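Local atomic coordinates of Slr1951 protein (PDB entry 3HX1), a protein that is of unknown function but carries a forkhead-associated (FHA) domain, a fold that in its relatives recognises phosphothreonine-containing peptides. Residues H12-L17 with V110-R115; Q47-I52 with I102-Q107; A54-K59 with Y68-G73; I16-G21 with I42-Q47. One frame throughout, in Å; residues are numbered along the deposited sequence.

Interaction 1. Residues H12-L17 with V110-R115; sequences HILIIL and VRYEYR
In the beta sandwich of this FHA domain, strands 11-18 and 109-115 are antiparallel neighbours, bringing the two ends of the chain together in one sheet. Ile-13 pairs with Glu-113, and Ile-15 with Arg-111, as hydrogen-bonded pairs. Ile-13 N reaches Glu-113 O at 3.0 Å with a nearly straight bond (170°), and Ile-15 N reaches Arg-111 O at 2.8 Å. His-12, Leu-14, Ile-16, Val-110, Tyr-112 and Tyr-114 lie on one face. There Ile-16 CG1 sits beside Val-110 CG1 at 3.8 Å, both side chains pointing the same way. The Tyr-112 ring leaves with CG anti to the backbone N (chi1 171°), and its hydroxyl meets His-12 ND1 near the imidazole plane. The modelled separation is too short to be trusted, so the length of this bond is doubtful. Tyr-114 CE1 lies over one face of the same imidazole, 3.4 Å from His-12 CE1, but the two rings barely overlap. The opposite face of the sheet, with Ile-13, Ile-15, Arg-111 and Glu-113, carries a salt-bridge network. Glu-113 OE2 takes Arg-111 NH1 at 2.7 Å through its anti lone pair, while Arg-115 NH2 meets Glu-113 OE1 from above the carboxylate plane at 3.2 Å. Ile-13 CG1 packs over the centre of the Arg-115 guanidinium, and NH1 of that group also bridges to Glu-24. Two arginines therefore share the Glu-113 carboxylate, which would probably stabilise its negative charge.

Interaction 2. Residues Q47-I52 with I102-Q107; sequences QFVSRI and IVMGPQ
Phe-48 has CG anti to its carbonyl carbon (chi1 -55°), which turns its ring toward Pro-106. Met-104, a selenomethionine, bends at its last torsion (chi3 -61°) and brings its methyl to Val-49. The contact joins two loops of the FHA beta sandwich: the one between strands 42-43 and 54-58, and the one that follows strand 101-103. In FHA domains the loops at one end of the sandwich form the peptide-binding surface. Pro-106 CG lies over one face of the Phe-48 ring, 3.7 Å from its centroid, in a CH-pi contact. The two rings are modelled too close together for its fine detail to be relied on. Gln-47 CG covers the opposite face, so the ring lies between Pro-106 and Gln-47. Gly-105 passes close to Phe-48, with its CA 4.1 Å from Phe-48 CB. Deeper in, Val-49 also packs on Ile-44, and its carbonyl accepts a hydrogen bond from Arg-36. On that buried side, Val-49 CG2 touches the Met-104 CE methyl at 3.3 Å.

Interaction 3. Residues A54-K59 with Y68-G73; sequences AVLVRK and YRIIDG
Val-55 and Ile-71 form a hydrogen-bonded antiparallel pair, as do Val-57 and Arg-69. Val-55 N donates to Ile-71 O at 3.0 Å, and Ile-71 N returns a bond to Val-55 O at 2.9 Å. The two strands form a beta hairpin inside the FHA sandwich. On the face of Val-55, Val-57 and Ile-71, Val-55 CG2 meets Ile-71 CB at 3.7 Å. The Val-57 and Ile-71 side chains cross there at about a right angle. On the other face Leu-56 CD2 packs against Ile-70 CB at 3.6 Å, and Ala-54 CB adds to this apolar layer near Ile-70 CG1. At the loop end of the hairpin Arg-58 lies across Tyr-68. Its CG is anti to the backbone N (chi1 -166°), which carries the chain along the ring toward the hydroxyl. Arg-58 CB stands over one ring face, 4.0 Å from the centroid, offset toward the rim. The guanidinium and ring planes are 46° apart.

Further out, the Tyr-68 hydroxyl bonds to Glu-29 O, and Arg-58 NH1 to Thr-28 O. These backbone carbonyls fix the polar ends of both side chains. Strand 31-35 flanks the hairpin beside 54-58. Arg-69 turns away from 54-58 to a salt bridge with Glu-93. Apolar packing thus fills the middle of the hairpin, while the buried Tyr-68 ring has its hydroxyl satisfied by a carbonyl.

Interaction 4. Residues I16-G21 with I42-Q47; sequences ILDDAG and IRIKSQ
Ile-16 and Ile-42 make the tightly packed end of this contact, with Ile-16 CD1 3.3 Å from Ile-42 CG2. The Ile-44 side chain crosses that of Ile-16 at about a right angle, with Ile-44 CG1 4.1 Å from Ile-16 CG2. These buried isoleucines join strand 11-18 of one FHA sheet to strand 42-43 of the other and the residue just beyond it, across the inside of the sandwich. Beyond them the contact becomes polar. Asp-18 holds CG between its backbone N and carbonyl carbon (chi1 52°), which sets one oxygen toward Lys-45 and leaves the other for the turn. OD2 accepts Lys-45 N at 2.9 Å, from above the carboxylate plane. OD1 accepts Ala-20 N at 3.1 Å, an Asx turn inside the type I turn from Asp-18 to Gly-21. Asp-19 N then bonds to Lys-45 O at 3.0 Å.

The outer edge is looser and exposed. There the extended Lys-45 chain runs past Asp-19, its CD 3.6 Å from Asp-19 CB. Its NZ stays 5.5 Å from Asp-19 OD2, too far for a salt bridge. One water joins the loops, donating to Asp-19 OD2 and accepting from Gln-47 N. Arg-23 is a weak, distant ionic partner of Asp-18. The buried carboxylate thus divides its two oxygens between its own turn and the Lys-45 loop.

In the fold
Interactions 1 and 3 are strand pairings, one in each sheet of the sandwich. They meet inside it, where Leu-14 packs on Leu-56 and the His-12 ring meets Tyr-68 edge to face. Interaction 2 joins loops; interaction 4 runs from strand ends into loops. Their centres are about 8 Å apart, and they touch through Val-49 and Ile-44. Interaction 4 shares strand 11-18 with interaction 1 and ties it to the second sheet. Regular backbone bonds carry 1 and 3. Interaction 4 combines a backbone bond with one to an aspartate carboxylate, and 2 rests on apolar and CH-pi packing. Each contact has a buried side; 2 and 4 have exposed edges, 1 has one exposed touching residue, Tyr-114, and 3 has none.

Interaction 1. Residues H12-L17 with V110-R115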
loop_
_atom_site.group_PDB
_atom_site.type_symbol
_atom_site.label_atom_id
_atom_site.label_comp_id
_atom_site.label_asym_id
_atom_site.label_seq_id
_atom_site.Cartn_x
_atom_site.Cartn_y
_atom_site.Cartn_z
ATOM N N HIS A 12 6.310 -9.653 -7.512
ATOM C CA HIS A 12 5.967 -8.574 -6.585
ATOM C C HIS A 12 4.917 -9.029 -5.588
ATOM O O HIS A 12 3.770 -9.286 -5.965
ATOM C CB HIS A 12 5.440 -7.370 -7.368
ATOM C CG HIS A 12 6.406 -6.854 -8.390
ATOM N ND1 HIS A 12 7.585 -6.233 -8.049
ATOM C CD2 HIS A 12 6.382 -6.902 -9.744
ATOM C CE1 HIS A 12 8.251 -5.919 -9.149
ATOM N NE2 HIS A 12 7.543 -6.314 -10.189
ATOM N N ILE A 13 5.310 -9.120 -4.317
ATOM C CA ILE A 13 4.406 -9.564 -3.261
ATOM C C ILE A 13 4.158 -8.496 -2.211
ATOM O O ILE A 13 5.092 -7.869 -1.707
ATOM C CB ILE A 13 4.952 -10.815 -2.539
ATOM C CG1 ILE A 13 5.088 -11.980 -3.521
ATOM C CG2 ILE A 13 4.025 -11.202 -1.402
ATOM C CD1 ILE A 13 3.808 -12.331 -4.246
ATOM N N LEU A 14 2.889 -8.310 -1.869
ATOM C CA LEU A 14 2.500 -7.326 -0.875
ATOM C C LEU A 14 1.941 -8.028 0.367
ATOM O O LEU A 14 0.876 -8.655 0.294
ATOM C CB LEU A 14 1.434 -6.398 -1.468
ATOM C CG LEU A 14 1.404 -4.957 -0.963
ATOM C CD1 LEU A 14 2.760 -4.310 -1.231
ATOM C CD2 LEU A 14 0.296 -4.180 -1.656
ATOM N N ILE A 15 2.655 -7.943 1.492
ATOM C CA ILE A 15 2.178 -8.549 2.732
ATOM C C ILE A 15 1.337 -7.509 3.474
ATOM O O ILE A 15 1.854 -6.512 3.990
ATOM C CB ILE A 15 3.336 -9.003 3.651
ATOM C CG1 ILE A 15 4.222 -10.013 2.920
ATOM C CG2 ILE A 15 2.782 -9.630 4.932
ATOM C CD1 ILE A 15 5.252 -9.372 2.031
ATOM N N ILE A 16 0.035 -7.747 3.524
ATOM C CA ILE A 16 -0.887 -6.826 4.171
ATOM C C ILE A 16 -1.318 -7.281 5.558
ATOM O O ILE A 16 -1.707 -8.434 5.760
ATOM C CB ILE A 16 -2.148 -6.630 3.302
ATOM C CG1 ILE A 16 -1.739 -6.066 1.938
ATOM C CG2 ILE A 16 -3.145 -5.707 4.012
ATOM C CD1 ILE A 16 -2.820 -6.123 0.910
ATOM N N LEU A 17 -1.253 -6.355 6.510
ATOM C CA LEU A 17 -1.649 -6.632 7.882
ATOM C C LEU A 17 -2.712 -5.642 8.318
ATOM O O LEU A 17 -2.448 -4.442 8.400
ATOM C CB LEU A 17 -0.451 -6.517 8.818
ATOM C CG LEU A 17 -0.816 -6.675 10.294
ATOM C CD1 LEU A 17 -1.482 -8.030 10.499
ATOM C CD2 LEU A 17 0.422 -6.543 11.160
ATOM N N VAL A 110 1.708 -2.316 5.115
ATOM C CA VAL A 110 1.990 -3.241 4.025
ATOM C C VAL A 110 3.489 -3.354 3.790
ATOM O O VAL A 110 4.194 -2.344 3.673
ATOM C CB VAL A 110 1.331 -2.813 2.682
ATOM C CG1 VAL A 110 -0.178 -2.732 2.838
ATOM C CG2 VAL A 110 1.906 -1.495 2.205
ATOM N N ARG A 111 3.978 -4.588 3.746
ATOM C CA ARG A 111 5.383 -4.825 3.494
ATOM C C ARG A 111 5.485 -5.254 2.051
ATOM O O ARG A 111 4.578 -5.901 1.529
ATOM C CB ARG A 111 5.934 -5.932 4.391
ATOM C CG ARG A 111 6.154 -5.524 5.834
ATOM C CD ARG A 111 7.179 -6.429 6.508
ATOM N NE ARG A 111 8.469 -6.402 5.817
ATOM C CZ ARG A 111 8.979 -7.430 5.142
ATOM N NH1 ARG A 111 8.309 -8.574 5.066
ATOM N NH2 ARG A 111 10.158 -7.315 4.541
ATOM N N TYR A 112 6.580 -4.882 1.403
ATOM C CA TYR A 112 6.793 -5.262 0.016
ATOM C C TYR A 112 7.969 -6.209 -0.088
ATOM O O TYR A 112 8.919 -6.120 0.692
ATOM C CB TYR A 112 7.042 -4.032 -0.860
ATOM C CG TYR A 112 7.482 -4.384 -2.267
ATOM C CD1 TYR A 112 8.835 -4.443 -2.590
ATOM C CD2 TYR A 112 6.550 -4.669 -3.273
ATOM C CE1 TYR A 112 9.265 -4.768 -3.874
ATOM C CE2 TYR A 112 6.974 -5.004 -4.569
ATOM C CZ TYR A 112 8.339 -5.044 -4.857
ATOM O OH TYR A 112 8.792 -5.322 -6.127
ATOM N N GLU A 113 7.899 -7.124 -1.046
ATOM C CA GLU A 113 8.975 -8.085 -1.247
ATOM C C GLU A 113 9.094 -8.491 -2.706
ATOM O O GLU A 113 8.095 -8.650 -3.401
ATOM C CB GLU A 113 8.748 -9.332 -0.386
ATOM C CG GLU A 113 9.275 -9.212 1.037
ATOM C CD GLU A 113 9.038 -10.467 1.853
ATOM O OE1 GLU A 113 9.310 -11.571 1.339
ATOM O OE2 GLU A 113 8.591 -10.351 3.013
ATOM N N TYR A 114 10.327 -8.628 -3.175
ATOM C CA TYR A 114 10.569 -9.047 -4.544
ATOM C C TYR A 114 11.100 -10.463 -4.420
ATOM O O TYR A 114 12.305 -10.699 -4.424
ATOM C CB TYR A 114 11.594 -8.137 -5.216
ATOM C CG TYR A 114 11.604 -8.287 -6.720
ATOM C CD1 TYR A 114 10.408 -8.446 -7.426
ATOM C CD2 TYR A 114 12.795 -8.266 -7.438
ATOM C CE1 TYR A 114 10.401 -8.587 -8.799
ATOM C CE2 TYR A 114 12.798 -8.402 -8.817
ATOM C CZ TYR A 114 11.596 -8.566 -9.489
ATOM O OH TYR A 114 11.592 -8.749 -10.849
ATOM N N ARG A 115 10.162 -11.393 -4.290
ATOM C CA ARG A 115 10.440 -12.812 -4.104
ATOM C C ARG A 115 10.798 -13.563 -5.383
ATOM O O ARG A 115 10.250 -13.284 -6.447
ATOM C CB ARG A 115 9.225 -13.459 -3.447
ATOM C CG ARG A 115 9.462 -14.809 -2.843
ATOM C CD ARG A 115 8.246 -15.163 -2.029
ATOM N NE ARG A 115 7.949 -14.116 -1.053
ATOM C CZ ARG A 115 6.780 -13.976 -0.438
ATOM N NH1 ARG A 115 5.786 -14.815 -0.703
ATOM N NH2 ARG A 115 6.613 -13.017 0.461
#

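Interaction 2. Residues Q47-I52 with I102-Q107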
loop_
_atom_site.group_PDB
_atom_site.type_symbol
_atom_site.label_atom_id
_atom_site.label_comp_id
_atom_site.label_asym_id
_atom_site.label_seq_id
_atom_site.Cartn_x
_atom_site.Cartn_y
_atom_site.Cartn_z
ATOM N N GLN A 47 -10.299 1.291 10.264
ATOM C CA GLN A 47 -10.994 2.571 10.358
ATOM C C GLN A 47 -10.015 3.723 10.221
ATOM O O GLN A 47 -10.412 4.853 9.955
ATOM C CB GLN A 47 -11.717 2.686 11.694
ATOM C CG GLN A 47 -10.815 2.499 12.904
ATOM C CD GLN A 47 -11.513 2.868 14.203
ATOM O OE1 GLN A 47 -12.697 2.583 14.386
ATOM N NE2 GLN A 47 -10.777 3.496 15.115
ATOM N N PHE A 48 -8.732 3.430 10.401
ATOM C CA PHE A 48 -7.702 4.453 10.294
ATOM C C PHE A 48 -7.296 4.632 8.841
ATOM O O PHE A 48 -6.520 5.519 8.504
ATOM C CB PHE A 48 -6.488 4.064 11.139
ATOM C CG PHE A 48 -6.821 3.775 12.577
ATOM C CD1 PHE A 48 -7.745 4.559 13.263
ATOM C CD2 PHE A 48 -6.181 2.751 13.261
ATOM C CE1 PHE A 48 -8.014 4.333 14.606
ATOM C CE2 PHE A 48 -6.443 2.520 14.608
ATOM C CZ PHE A 48 -7.362 3.311 15.281
ATOM N N VAL A 49 -7.832 3.774 7.985
ATOM C CA VAL A 49 -7.545 3.833 6.563
ATOM C C VAL A 49 -8.706 4.461 5.807
ATOM O O VAL A 49 -9.853 4.064 5.971
ATOM C CB VAL A 49 -7.293 2.430 5.996
ATOM C CG1 VAL A 49 -7.244 2.484 4.472
ATOM C CG2 VAL A 49 -5.995 1.888 6.552
ATOM N N SER A 50 -8.405 5.444 4.976
ATOM C CA SER A 50 -9.443 6.106 4.195
ATOM C C SER A 50 -10.050 5.129 3.184
ATOM O O SER A 50 -9.471 4.072 2.898
ATOM C CB SER A 50 -8.856 7.311 3.452
ATOM O OG SER A 50 -8.343 8.264 4.365
ATOM N N ARG A 51 -11.213 5.485 2.650
ATOM C CA ARG A 51 -11.877 4.635 1.669
ATOM C C ARG A 51 -10.910 4.287 0.564
ATOM O O ARG A 51 -10.838 3.131 0.146
ATOM C CB ARG A 51 -13.127 5.331 1.137
ATOM C CG ARG A 51 -14.200 5.341 2.210
ATOM C CD ARG A 51 -15.472 6.042 1.810
ATOM N NE ARG A 51 -16.480 5.837 2.841
ATOM C CZ ARG A 51 -17.671 6.420 2.856
ATOM N NH1 ARG A 51 -18.008 7.259 1.884
ATOM N NH2 ARG A 51 -18.522 6.159 3.844
ATOM N N ILE A 52 -10.170 5.297 0.107
ATOM C CA ILE A 52 -9.144 5.141 -0.921
ATOM C C ILE A 52 -7.979 5.929 -0.335
ATOM O O ILE A 52 -7.942 7.157 -0.413
ATOM C CB ILE A 52 -9.543 5.774 -2.276
ATOM C CG1 ILE A 52 -10.824 5.134 -2.821
ATOM C CG2 ILE A 52 -8.401 5.598 -3.262
ATOM C CD1 ILE A 52 -10.662 3.712 -3.373
ATOM N N ILE A 102 5.329 0.064 4.832
ATOM C CA ILE A 102 4.598 1.315 4.823
ATOM C C ILE A 102 3.514 1.297 5.889
ATOM O O ILE A 102 2.453 0.707 5.697
ATOM C CB ILE A 102 3.953 1.595 3.458
ATOM C CG1 ILE A 102 5.033 1.782 2.390
ATOM C CG2 ILE A 102 3.112 2.851 3.539
ATOM C CD1 ILE A 102 5.194 0.608 1.470
ATOM N N VAL A 103 3.795 1.933 7.023
ATOM C CA VAL A 103 2.832 2.001 8.115
ATOM C C VAL A 103 1.826 3.070 7.752
ATOM O O VAL A 103 2.132 4.265 7.680
ATOM C CB VAL A 103 3.515 2.312 9.448
ATOM C CG1 VAL A 103 2.475 2.507 10.520
ATOM C CG2 VAL A 103 4.434 1.158 9.821
HETATM N N MSE A 104 0.608 2.607 7.526
HETATM C CA MSE A 104 -0.443 3.477 7.092
HETATM C C MSE A 104 -1.694 3.671 7.955
HETATM O O MSE A 104 -2.812 3.764 7.417
HETATM C CB MSE A 104 -0.774 3.051 5.661
HETATM C CG MSE A 104 -1.070 1.554 5.395
HETATM SE SE MSE A 104 -2.115 1.731 3.880
HETATM C CE MSE A 104 -3.168 2.687 5.116
ATOM N N GLY A 105 -1.450 3.755 9.278
ATOM C CA GLY A 105 -2.460 3.936 10.324
ATOM C C GLY A 105 -2.153 3.077 11.572
ATOM O O GLY A 105 -1.324 2.159 11.487
ATOM N N PRO A 106 -2.781 3.334 12.743
ATOM C CA PRO A 106 -2.522 2.532 13.951
ATOM C C PRO A 106 -2.822 1.055 13.678
ATOM O O PRO A 106 -3.941 0.692 13.285
ATOM C CB PRO A 106 -3.494 3.119 14.975
ATOM C CG PRO A 106 -3.598 4.562 14.559
ATOM C CD PRO A 106 -3.681 4.462 13.045
ATOM N N GLN A 107 -1.806 0.215 13.858
ATOM C CA GLN A 107 -1.948 -1.231 13.683
ATOM C C GLN A 107 -2.046 -1.732 12.232
ATOM O O GLN A 107 -2.251 -2.922 12.006
ATOM C CB GLN A 107 -3.176 -1.725 14.463
ATOM C CG GLN A 107 -3.035 -3.127 15.019
ATOM C CD GLN A 107 -2.118 -3.161 16.221
ATOM O OE1 GLN A 107 -1.021 -2.597 16.196
ATOM N NE2 GLN A 107 -2.557 -3.826 17.285
#

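Interaction 3. Residues A54-K59 with Y68-G73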
loop_
_atom_site.group_PDB
_atom_site.type_symbol
_atom_site.label_atom_id
_atom_site.label_comp_id
_atom_site.label_asym_id
_atom_site.label_seq_id
_atom_site.Cartn_x
_atom_site.Cartn_y
_atom_site.Cartn_z
ATOM N N ALA A 54 -4.451 5.363 -0.997
ATOM C CA ALA A 54 -3.313 5.631 -1.850
ATOM C C ALA A 54 -3.417 4.906 -3.181
ATOM O O ALA A 54 -4.431 4.269 -3.472
ATOM C CB ALA A 54 -2.046 5.216 -1.131
ATOM N N VAL A 55 -2.364 5.023 -3.990
ATOM C CA VAL A 55 -2.307 4.350 -5.279
ATOM C C VAL A 55 -0.903 3.820 -5.559
ATOM O O VAL A 55 0.091 4.362 -5.079
ATOM C CB VAL A 55 -2.716 5.282 -6.437
ATOM C CG1 VAL A 55 -4.134 5.763 -6.236
ATOM C CG2 VAL A 55 -1.749 6.453 -6.524
ATOM N N LEU A 56 -0.845 2.748 -6.339
ATOM C CA LEU A 56 0.403 2.104 -6.718
ATOM C C LEU A 56 0.486 2.124 -8.228
ATOM O O LEU A 56 -0.409 1.615 -8.910
ATOM C CB LEU A 56 0.421 0.649 -6.250
ATOM C CG LEU A 56 0.520 0.388 -4.751
ATOM C CD1 LEU A 56 0.329 -1.090 -4.494
ATOM C CD2 LEU A 56 1.872 0.859 -4.236
ATOM N N VAL A 57 1.549 2.717 -8.758
ATOM C CA VAL A 57 1.721 2.768 -10.198
ATOM C C VAL A 57 3.062 2.130 -10.527
ATOM O O VAL A 57 4.091 2.495 -9.951
ATOM C CB VAL A 57 1.700 4.231 -10.727
ATOM C CG1 VAL A 57 0.554 5.001 -10.092
ATOM C CG2 VAL A 57 3.014 4.920 -10.429
ATOM N N ARG A 58 3.055 1.159 -11.433
ATOM C CA ARG A 58 4.297 0.506 -11.810
ATOM C C ARG A 58 4.966 1.424 -12.815
ATOM O O ARG A 58 4.284 2.004 -13.662
ATOM C CB ARG A 58 4.005 -0.849 -12.439
ATOM C CG ARG A 58 5.221 -1.763 -12.560
ATOM C CD ARG A 58 4.769 -3.178 -12.878
ATOM N NE ARG A 58 3.872 -3.182 -14.030
ATOM C CZ ARG A 58 3.061 -4.188 -14.342
ATOM N NH1 ARG A 58 3.035 -5.276 -13.581
ATOM N NH2 ARG A 58 2.270 -4.102 -15.409
ATOM N N LYS A 59 6.286 1.577 -12.706
ATOM C CA LYS A 59 7.042 2.438 -13.616
ATOM C C LYS A 59 7.397 1.715 -14.921
ATOM O O LYS A 59 6.549 1.521 -15.802
ATOM C CB LYS A 59 8.312 2.931 -12.928
ATOM N N TYR A 68 7.092 -0.643 -8.191
ATOM C CA TYR A 68 5.938 0.227 -8.004
ATOM C C TYR A 68 6.253 1.459 -7.175
ATOM O O TYR A 68 7.113 1.431 -6.299
ATOM C CB TYR A 68 4.822 -0.542 -7.284
ATOM C CG TYR A 68 4.140 -1.602 -8.110
ATOM C CD1 TYR A 68 2.954 -1.327 -8.785
ATOM C CD2 TYR A 68 4.697 -2.865 -8.243
ATOM C CE1 TYR A 68 2.341 -2.275 -9.571
ATOM C CE2 TYR A 68 4.091 -3.827 -9.035
ATOM C CZ TYR A 68 2.911 -3.524 -9.694
ATOM O OH TYR A 68 2.304 -4.484 -10.470
ATOM N N ARG A 69 5.534 2.537 -7.454
ATOM C CA ARG A 69 5.680 3.774 -6.713
ATOM C C ARG A 69 4.340 3.949 -6.017
ATOM O O ARG A 69 3.294 3.661 -6.610
ATOM C CB ARG A 69 5.930 4.937 -7.669
ATOM C CG ARG A 69 5.688 6.304 -7.057
ATOM C CD ARG A 69 6.160 7.431 -7.972
ATOM N NE ARG A 69 7.618 7.491 -8.034
ATOM C CZ ARG A 69 8.312 8.573 -8.375
ATOM N NH1 ARG A 69 7.686 9.699 -8.690
ATOM N NH2 ARG A 69 9.639 8.531 -8.388
ATOM N N ILE A 70 4.360 4.395 -4.765
ATOM C CA ILE A 70 3.120 4.594 -4.020
ATOM C C ILE A 70 2.915 6.081 -3.744
ATOM O O ILE A 70 3.807 6.758 -3.247
ATOM C CB ILE A 70 3.121 3.813 -2.671
ATOM C CG1 ILE A 70 1.855 4.164 -1.881
ATOM C CG2 ILE A 70 4.380 4.144 -1.861
ATOM C CD1 ILE A 70 1.661 3.387 -0.600
ATOM N N ILE A 71 1.736 6.586 -4.079
ATOM C CA ILE A 71 1.424 7.985 -3.879
ATOM C C ILE A 71 0.293 8.068 -2.867
ATOM O O ILE A 71 -0.620 7.255 -2.895
ATOM C CB ILE A 71 0.982 8.638 -5.212
ATOM C CG1 ILE A 71 2.119 8.562 -6.235
ATOM C CG2 ILE A 71 0.597 10.085 -4.996
ATOM C CD1 ILE A 71 2.045 7.387 -7.164
ATOM N N ASP A 72 0.358 9.042 -1.964
ATOM C CA ASP A 72 -0.679 9.205 -0.958
ATOM C C ASP A 72 -1.890 9.891 -1.566
ATOM O O ASP A 72 -1.751 10.728 -2.459
ATOM C CB ASP A 72 -0.153 10.029 0.226
ATOM C CG ASP A 72 -1.210 10.254 1.302
ATOM O OD1 ASP A 72 -1.718 9.267 1.885
ATOM O OD2 ASP A 72 -1.535 11.430 1.568
ATOM N N GLY A 73 -3.073 9.514 -1.078
ATOM C CA GLY A 73 -4.324 10.095 -1.555
ATOM C C GLY A 73 -5.053 9.270 -2.600
ATOM O O GLY A 73 -4.470 8.357 -3.190
#

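Interaction 4. Residues I16-G21 with I42-Q47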
loop_
_atom_site.group_PDB
_atom_site.type_symbol
_atom_site.label_atom_id
_atom_site.label_comp_id
_atom_site.label_asym_id
_atom_site.label_seq_id
_atom_site.Cartn_x
_atom_site.Cartn_y
_atom_site.Cartn_z
ATOM N N ILE A 16 0.035 -7.747 3.524
ATOM C CA ILE A 16 -0.887 -6.826 4.171
ATOM C C ILE A 16 -1.318 -7.281 5.558
ATOM O O ILE A 16 -1.707 -8.434 5.760
ATOM C CB ILE A 16 -2.148 -6.630 3.302
ATOM C CG1 ILE A 16 -1.739 -6.066 1.938
ATOM C CG2 ILE A 16 -3.145 -5.707 4.012
ATOM C CD1 ILE A 16 -2.820 -6.123 0.910
ATOM N N LEU A 17 -1.253 -6.355 6.510
ATOM C CA LEU A 17 -1.649 -6.632 7.882
ATOM C C LEU A 17 -2.712 -5.642 8.318
ATOM O O LEU A 17 -2.448 -4.442 8.400
ATOM C CB LEU A 17 -0.451 -6.517 8.818
ATOM C CG LEU A 17 -0.816 -6.675 10.294
ATOM C CD1 LEU A 17 -1.482 -8.030 10.499
ATOM C CD2 LEU A 17 0.422 -6.543 11.160
ATOM N N ASP A 18 -3.910 -6.142 8.603
ATOM C CA ASP A 18 -5.006 -5.288 9.043
ATOM C C ASP A 18 -6.001 -6.058 9.901
ATOM O O ASP A 18 -5.756 -7.198 10.276
ATOM C CB ASP A 18 -5.730 -4.697 7.837
ATOM C CG ASP A 18 -6.146 -5.758 6.827
ATOM O OD1 ASP A 18 -6.197 -6.961 7.186
ATOM O OD2 ASP A 18 -6.437 -5.385 5.671
ATOM N N ASP A 19 -7.126 -5.422 10.208
ATOM C CA ASP A 19 -8.179 -6.033 11.022
ATOM C C ASP A 19 -8.495 -7.484 10.631
ATOM O O ASP A 19 -8.972 -8.260 11.457
ATOM C CB ASP A 19 -9.469 -5.199 10.934
ATOM C CG ASP A 19 -9.305 -3.789 11.486
ATOM O OD1 ASP A 19 -8.175 -3.429 11.894
ATOM O OD2 ASP A 19 -10.310 -3.044 11.508
ATOM N N ALA A 20 -8.235 -7.844 9.375
ATOM C CA ALA A 20 -8.503 -9.199 8.893
ATOM C C ALA A 20 -7.320 -10.153 9.021
ATOM O O ALA A 20 -7.396 -11.296 8.557
ATOM C CB ALA A 20 -8.950 -9.152 7.439
ATOM N N GLY A 21 -6.233 -9.689 9.638
ATOM C CA GLY A 21 -5.062 -10.523 9.808
ATOM C C GLY A 21 -3.985 -10.234 8.780
ATOM O O GLY A 21 -4.064 -9.257 8.040
ATOM N N ILE A 42 -7.182 -3.040 -3.724
ATOM C CA ILE A 42 -6.602 -3.815 -2.628
ATOM C C ILE A 42 -7.190 -3.303 -1.324
ATOM O O ILE A 42 -6.869 -2.206 -0.889
ATOM C CB ILE A 42 -5.078 -3.654 -2.599
ATOM C CG1 ILE A 42 -4.484 -4.186 -3.911
ATOM C CG2 ILE A 42 -4.503 -4.388 -1.404
ATOM C CD1 ILE A 42 -3.020 -3.893 -4.097
ATOM N N ARG A 43 -8.057 -4.078 -0.692
ATOM C CA ARG A 43 -8.670 -3.602 0.533
ATOM C C ARG A 43 -7.790 -3.727 1.737
ATOM O O ARG A 43 -7.191 -4.774 1.966
ATOM C CB ARG A 43 -9.988 -4.327 0.821
ATOM C CG ARG A 43 -11.083 -4.011 -0.173
ATOM C CD ARG A 43 -12.409 -4.620 0.251
ATOM N NE ARG A 43 -12.981 -3.968 1.425
ATOM C CZ ARG A 43 -14.152 -4.297 1.969
ATOM N NH1 ARG A 43 -14.888 -5.275 1.454
ATOM N NH2 ARG A 43 -14.594 -3.638 3.029
ATOM N N ILE A 44 -7.689 -2.635 2.489
ATOM C CA ILE A 44 -6.934 -2.629 3.730
ATOM C C ILE A 44 -7.987 -2.314 4.782
ATOM O O ILE A 44 -8.348 -1.155 4.992
ATOM C CB ILE A 44 -5.838 -1.555 3.768
ATOM C CG1 ILE A 44 -4.584 -2.031 3.027
ATOM C CG2 ILE A 44 -5.434 -1.310 5.211
ATOM C CD1 ILE A 44 -4.790 -2.324 1.594
ATOM N N LYS A 45 -8.482 -3.370 5.419
ATOM C CA LYS A 45 -9.527 -3.282 6.426
ATOM C C LYS A 45 -9.109 -2.627 7.737
ATOM O O LYS A 45 -8.383 -3.228 8.535
ATOM C CB LYS A 45 -10.066 -4.686 6.707
ATOM C CG LYS A 45 -11.146 -4.771 7.777
ATOM C CD LYS A 45 -11.417 -6.231 8.142
ATOM C CE LYS A 45 -12.447 -6.372 9.250
ATOM N NZ LYS A 45 -12.494 -7.770 9.774
ATOM N N SER A 46 -9.587 -1.398 7.945
ATOM C CA SER A 46 -9.329 -0.617 9.154
ATOM C C SER A 46 -10.057 0.708 9.094
ATOM O O SER A 46 -10.379 1.196 8.016
ATOM C CB SER A 46 -7.840 -0.327 9.346
ATOM O OG SER A 46 -7.633 0.330 10.587
ATOM N N GLN A 47 -10.299 1.291 10.264
ATOM C CA GLN A 47 -10.994 2.571 10.358
ATOM C C GLN A 47 -10.015 3.723 10.221
ATOM O O GLN A 47 -10.412 4.853 9.955
ATOM C CB GLN A 47 -11.717 2.686 11.694
ATOM C CG GLN A 47 -10.815 2.499 12.904
ATOM C CD GLN A 47 -11.513 2.868 14.203
ATOM O OE1 GLN A 47 -12.697 2.583 14.386
ATOM N NE2 GLN A 47 -10.777 3.496 15.115
HETATM O O HOH W 1 -10.566 -0.459 12.290
#